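Local coordinates for protein ORF10 (PDB 6RIW) that forms the ketosynthase-chain length factor didomain of a polyunsaturated fatty acid synthase and probably carries out the 3-oxoacyl-ACP synthase (condensation) step, at residues 138-143 with 513-518; 507-512 with 915-920. All coordinates share one frame; numbering follows the deposited sequence.

Interaction 1: 138-143 with 513-518; sequences HQVVDN and ANVMQS
Asn514, Gln139 and Val515 carry most of the interface between two helix segments that run nearly antiparallel, their axes 9.6 Å apart at closest approach and their N-to-C directions 149° apart. Asn514 lays its CB against the stem of Gln139, 3.8 Å from Gln139 CG, and the two side chains cross at about a right angle with their amide planes almost perpendicular. From there the Asn514 amide swings over to Asn143: ND2 donates to Asn143 OD1 at 3.0 Å, with an N-H...O angle of 150° and the donor tilted from the carbonyl plane. Water 1 bridges the same two residues, donating to Asn143 OD1 and accepting from the backbone N of Asn514. The same OD1 also receives Asn512 ND2.

Asn143 also bonds within its own helix: its ND2 donates to Gln139 OE1, one turn earlier, at 3.0 Å from above the carbonyl plane, and weakly to Asp142 OD1. Gln139 can meet it because CG stands anti to the backbone N (chi1 -177°) and the chain then bends at chi2, bringing OE1 forward, toward the next turn and Asn143. Replaced by an alanine, Asn143 would probably leave ND2 of both Asn514 and Asn512 without this acceptor, and the Gln139 amide freer to turn.

Beside the amides the contact is apolar: Val515 CG2 lies 4.0 Å from both Gln139 CB and Val140 CG2, where the CA atoms of Gln139 and Val515 come nearest.

The pairing joins helix 129-148, in the N-terminal ketosynthase sequence region, to the short helix 513-519, in the second such region. Helix 917-922 packs on Val140 and Val141, helix 614-628 touches Val141, and Met950 from a loop lies against Gln139.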
loop_
_atom_site.group_PDB
_atom_site.type_symbol
_atom_site.label_atom_id
_atom_site.label_comp_id
_atom_site.label_asym_id
_atom_site.label_seq_id
_atom_site.Cartn_x
_atom_site.Cartn_y
_atom_site.Cartn_z
ATOM N N HIS A 138 13.369 -14.728 16.108
ATOM C CA HIS A 138 14.559 -15.573 16.131
ATOM C C HIS A 138 15.167 -15.670 17.522
ATOM O O HIS A 138 15.763 -16.701 17.854
ATOM C CB HIS A 138 15.560 -15.071 15.071
ATOM C CG HIS A 138 15.046 -15.243 13.671
ATOM N ND1 HIS A 138 15.444 -14.451 12.612
ATOM C CD2 HIS A 138 14.133 -16.112 13.170
ATOM C CE1 HIS A 138 14.814 -14.845 11.515
ATOM N NE2 HIS A 138 14.010 -15.849 11.830
ATOM N N GLN A 139 14.958 -14.671 18.383
ATOM C CA GLN A 139 15.333 -14.868 19.779
ATOM C C GLN A 139 14.509 -15.988 20.395
ATOM O O GLN A 139 15.031 -16.807 21.165
ATOM C CB GLN A 139 15.154 -13.577 20.593
ATOM C CG GLN A 139 15.623 -13.723 22.078
ATOM C CD GLN A 139 17.143 -13.835 22.206
ATOM O OE1 GLN A 139 17.669 -14.543 23.081
ATOM N NE2 GLN A 139 17.853 -13.145 21.327
ATOM N N VAL A 140 13.207 -16.025 20.088
ATOM C CA VAL A 140 12.363 -17.071 20.653
ATOM C C VAL A 140 12.776 -18.434 20.101
ATOM O O VAL A 140 12.892 -19.400 20.859
ATOM C CB VAL A 140 10.873 -16.777 20.396
ATOM C CG1 VAL A 140 9.999 -17.901 20.981
ATOM C CG2 VAL A 140 10.483 -15.439 21.011
ATOM N N VAL A 141 13.044 -18.524 18.792
ATOM C CA VAL A 141 13.538 -19.784 18.218
ATOM C C VAL A 141 14.849 -20.185 18.874
ATOM O O VAL A 141 15.032 -21.341 19.275
ATOM C CB VAL A 141 13.702 -19.676 16.691
ATOM C CG1 VAL A 141 14.448 -20.936 16.131
ATOM C CG2 VAL A 141 12.353 -19.529 15.984
ATOM N N ASP A 142 15.782 -19.232 18.998
ATOM C CA ASP A 142 17.060 -19.512 19.653
ATOM C C ASP A 142 16.863 -20.109 21.038
ATOM O O ASP A 142 17.475 -21.134 21.384
ATOM C CB ASP A 142 17.893 -18.232 19.761
ATOM C CG ASP A 142 19.143 -18.412 20.626
ATOM O OD1 ASP A 142 19.036 -18.339 21.876
ATOM O OD2 ASP A 142 20.243 -18.618 20.052
ATOM N N ASN A 143 16.038 -19.462 21.870
ATOM C CA ASN A 143 15.896 -19.920 23.244
ATOM C C ASN A 143 15.203 -21.275 23.321
ATOM O O ASN A 143 15.527 -22.081 24.203
ATOM C CB ASN A 143 15.131 -18.904 24.075
ATOM C CG ASN A 143 15.837 -17.565 24.182
ATOM O OD1 ASN A 143 15.290 -16.626 24.759
ATOM N ND2 ASN A 143 17.044 -17.460 23.608
ATOM N N ALA A 513 11.620 -13.872 28.168
ATOM C CA ALA A 513 12.182 -12.824 29.002
ATOM C C ALA A 513 13.178 -11.970 28.236
ATOM O O ALA A 513 13.287 -10.772 28.506
ATOM C CB ALA A 513 12.848 -13.448 30.236
ATOM N N ASN A 514 13.922 -12.562 27.293
ATOM C CA ASN A 514 14.900 -11.783 26.539
ATOM C C ASN A 514 14.215 -10.789 25.598
ATOM O O ASN A 514 14.620 -9.627 25.509
ATOM C CB ASN A 514 15.822 -12.714 25.753
ATOM C CG ASN A 514 16.777 -13.498 26.657
ATOM O OD1 ASN A 514 17.315 -12.958 27.616
ATOM N ND2 ASN A 514 16.969 -14.784 26.359
ATOM N N VAL A 515 13.179 -11.228 24.884
ATOM C CA VAL A 515 12.403 -10.304 24.051
ATOM C C VAL A 515 11.820 -9.174 24.898
ATOM O O VAL A 515 11.929 -7.990 24.556
ATOM C CB VAL A 515 11.302 -11.072 23.302
ATOM C CG1 VAL A 515 10.246 -10.090 22.732
ATOM C CG2 VAL A 515 11.935 -11.926 22.190
ATOM N N MET A 516 11.181 -9.519 26.019
ATOM C CA MET A 516 10.526 -8.473 26.806
ATOM C C MET A 516 11.542 -7.527 27.429
ATOM O O MET A 516 11.287 -6.321 27.518
ATOM C CB MET A 516 9.623 -9.105 27.866
ATOM C CG MET A 516 8.488 -9.924 27.212
ATOM S SD MET A 516 7.329 -8.912 26.248
ATOM C CE MET A 516 6.376 -8.289 27.633
ATOM N N GLN A 517 12.712 -8.042 27.825
ATOM C CA GLN A 517 13.773 -7.166 28.308
ATOM C C GLN A 517 14.241 -6.203 27.223
ATOM O O GLN A 517 14.478 -5.020 27.496
ATOM C CB GLN A 517 14.950 -8.007 28.804
ATOM C CG GLN A 517 16.019 -7.220 29.510
ATOM C CD GLN A 517 17.227 -8.089 29.839
ATOM O OE1 GLN A 517 18.288 -7.588 30.225
ATOM N NE2 GLN A 517 17.069 -9.407 29.675
ATOM N N SER A 518 14.393 -6.698 25.986
ATOM C CA SER A 518 14.819 -5.827 24.885
ATOM C C SER A 518 13.785 -4.744 24.605
ATOM O O SER A 518 14.140 -3.594 24.314
ATOM C CB SER A 518 15.076 -6.637 23.618
ATOM O OG SER A 518 16.125 -7.566 23.822
HETATM O O HOH W 1 14.434 -15.616 27.286
#

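Interaction 2: 507-512 with 915-920; sequences KGMESN and QLISNA
Lys507 O receives the backbone N-H of Ile917 at 3.1 Å, nearly straight at 160°, where a turn in the second ketosynthase sequence region meets the N-terminus of helix 917-922. Leu916 occupies the N-cap position of that helix, so the Lys507 carbonyl serves an amide of the first turn. The same oxygen also meets Leu916 CA in a C-H...O contact and accepts a proton from water 2, which accepts from Ser918 N. Two successive amides at the helix start are thus satisfied, one directly and one through the water, by a single carbonyl of a distant loop.

Side chains pack beside this bond. The stem of Lys507 runs past the carbonyl of Gln915, with CB 3.3 Å from Gln915 O. Leu916 folds its CD2 over the backbone of Gly508, 3.5 Å from Gly508 N. Gly508 has a positive phi of 77°, and a CB here would press tightly on that methyl. On the buried side, Ile917 reaches CD1 toward Met509, 3.8 Å from Met509 CE, while its CG1 packs on Lys507 CB. Met509 CG and SD also lie near the Ile917 CD1 methyl, and the bend at chi3 (-104°) turns CE onto it as well.

Further out, the extended Lys507 chain carries NZ away from the helix start to Val628 O and Gln590 OE1. Val140 of helix 129-148 touches both Met509 and Ile917 on the apolar side. The loop continues as a 3-10 segment, 509-511, which leads to Asn512, the N-cap of the next helix, whose OD1 accepts from Val515 N. At the start of this turn, Gly508 O accepts hydrogen bonds from Ser511 N and, at 2.9 Å, from Ser511 OG.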
loop_
_atom_site.group_PDB
_atom_site.type_symbol
_atom_site.label_atom_id
_atom_site.label_comp_id
_atom_site.label_asym_id
_atom_site.label_seq_id
_atom_site.Cartn_x
_atom_site.Cartn_y
_atom_site.Cartn_z
ATOM N N LYS A 507 1.747 -15.094 19.604
ATOM C CA LYS A 507 2.374 -16.407 19.431
ATOM C C LYS A 507 3.226 -16.766 20.643
ATOM O O LYS A 507 4.253 -17.456 20.525
ATOM C CB LYS A 507 3.206 -16.458 18.134
ATOM C CG LYS A 507 2.372 -16.403 16.877
ATOM C CD LYS A 507 3.218 -16.544 15.587
ATOM C CE LYS A 507 2.280 -16.757 14.396
ATOM N NZ LYS A 507 2.956 -17.177 13.120
ATOM N N GLY A 508 2.796 -16.302 21.825
ATOM C CA GLY A 508 3.462 -16.617 23.071
ATOM C C GLY A 508 4.739 -15.853 23.318
ATOM O O GLY A 508 5.395 -16.098 24.332
ATOM N N MET A 509 5.111 -14.920 22.432
ATOM C CA MET A 509 6.375 -14.209 22.582
ATOM C C MET A 509 6.443 -13.328 23.830
ATOM O O MET A 509 7.550 -12.974 24.248
ATOM C CB MET A 509 6.650 -13.374 21.322
ATOM C CG MET A 509 6.991 -14.259 20.104
ATOM S SD MET A 509 7.443 -13.266 18.644
ATOM C CE MET A 509 5.947 -13.411 17.671
ATOM N N GLU A 510 5.309 -12.960 24.443
ATOM C CA GLU A 510 5.374 -12.206 25.695
ATOM C C GLU A 510 5.957 -13.025 26.843
ATOM O O GLU A 510 6.298 -12.449 27.888
ATOM C CB GLU A 510 3.972 -11.700 26.087
ATOM C CG GLU A 510 3.110 -12.731 26.795
ATOM C CD GLU A 510 2.330 -13.634 25.844
ATOM O OE1 GLU A 510 2.618 -13.683 24.622
ATOM O OE2 GLU A 510 1.402 -14.315 26.330
ATOM N N SER A 511 6.069 -14.343 26.677
ATOM C CA SER A 511 6.664 -15.197 27.698
ATOM C C SER A 511 8.178 -15.263 27.600
ATOM O O SER A 511 8.823 -15.852 28.475
ATOM C CB SER A 511 6.094 -16.615 27.604
ATOM O OG SER A 511 6.746 -17.362 26.585
ATOM N N ASN A 512 8.763 -14.684 26.567
ATOM C CA ASN A 512 10.206 -14.742 26.395
ATOM C C ASN A 512 10.837 -13.564 27.134
ATOM O O ASN A 512 10.644 -12.402 26.762
ATOM C CB ASN A 512 10.567 -14.741 24.916
ATOM C CG ASN A 512 12.035 -15.002 24.701
ATOM O OD1 ASN A 512 12.850 -14.104 24.861
ATOM N ND2 ASN A 512 12.382 -16.250 24.387
ATOM N N GLN A 915 0.029 -20.229 16.296
ATOM C CA GLN A 915 0.730 -21.223 17.102
ATOM C C GLN A 915 1.795 -20.588 17.994
ATOM O O GLN A 915 2.521 -19.680 17.578
ATOM C CB GLN A 915 1.375 -22.246 16.162
ATOM C CG GLN A 915 2.194 -23.319 16.843
ATOM C CD GLN A 915 2.338 -24.528 15.965
ATOM O OE1 GLN A 915 2.864 -24.445 14.859
ATOM N NE2 GLN A 915 1.846 -25.659 16.440
ATOM N N LEU A 916 1.877 -21.066 19.232
ATOM C CA LEU A 916 2.909 -20.596 20.151
ATOM C C LEU A 916 4.273 -21.102 19.679
ATOM O O LEU A 916 4.482 -22.315 19.590
ATOM C CB LEU A 916 2.607 -21.076 21.566
ATOM C CG LEU A 916 1.159 -20.763 21.966
ATOM C CD1 LEU A 916 0.673 -21.666 23.102
ATOM C CD2 LEU A 916 1.061 -19.309 22.351
ATOM N N ILE A 917 5.194 -20.176 19.367
ATOM C CA ILE A 917 6.471 -20.560 18.759
ATOM C C ILE A 917 7.262 -21.496 19.677
ATOM O O ILE A 917 7.745 -22.553 19.245
ATOM C CB ILE A 917 7.306 -19.314 18.404
ATOM C CG1 ILE A 917 6.564 -18.392 17.420
ATOM C CG2 ILE A 917 8.661 -19.740 17.804
ATOM C CD1 ILE A 917 7.235 -17.014 17.290
ATOM N N SER A 918 7.463 -21.101 20.937
ATOM C CA SER A 918 8.334 -21.883 21.801
ATOM C C SER A 918 7.745 -23.266 22.058
ATOM O O SER A 918 8.442 -24.282 21.936
ATOM C CB SER A 918 8.582 -21.146 23.109
ATOM O OG SER A 918 9.450 -21.903 23.939
ATOM N N ASN A 919 6.448 -23.325 22.381
ATOM C CA ASN A 919 5.814 -24.612 22.653
ATOM C C ASN A 919 5.925 -25.552 21.462
ATOM O O ASN A 919 6.113 -26.764 21.635
ATOM C CB ASN A 919 4.335 -24.412 23.010
ATOM C CG ASN A 919 4.137 -23.875 24.406
ATOM O OD1 ASN A 919 5.094 -23.720 25.179
ATOM N ND2 ASN A 919 2.884 -23.590 24.748
ATOM N N ALA A 920 5.738 -25.021 20.244
ATOM C CA ALA A 920 5.790 -25.847 19.047
ATOM C C ALA A 920 7.160 -26.483 18.862
ATOM O O ALA A 920 7.263 -27.575 18.304
ATOM C CB ALA A 920 5.430 -25.029 17.808
HETATM O O HOH W 2 6.347 -18.735 22.116
HETATM O O HOH W 3 3.301 -19.737 14.895
#

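Interactions 1 and 2 are neighbours, their centres about 10 Å apart, and their segments alternate along the chain. Residues 507-512 lead directly into 513-518, so one turn meets both helix 917-922 and helix 129-148. Asn512 bridges the two contacts: its ND2 probably hydrogen-bonds to Asn143 OD1 at 3.0 Å, the oxygen that also receives Asn514. Val140 CG2 lies 3.8 Å from Met509 CG, joining the valine pair of interaction 1 to the methionine-isoleucine packing of interaction 2. Both lie about 30 Å from the centre of the chain and away from the magnesium site at Met1 and Lys286, as peripheral packing between distant parts of the didomain.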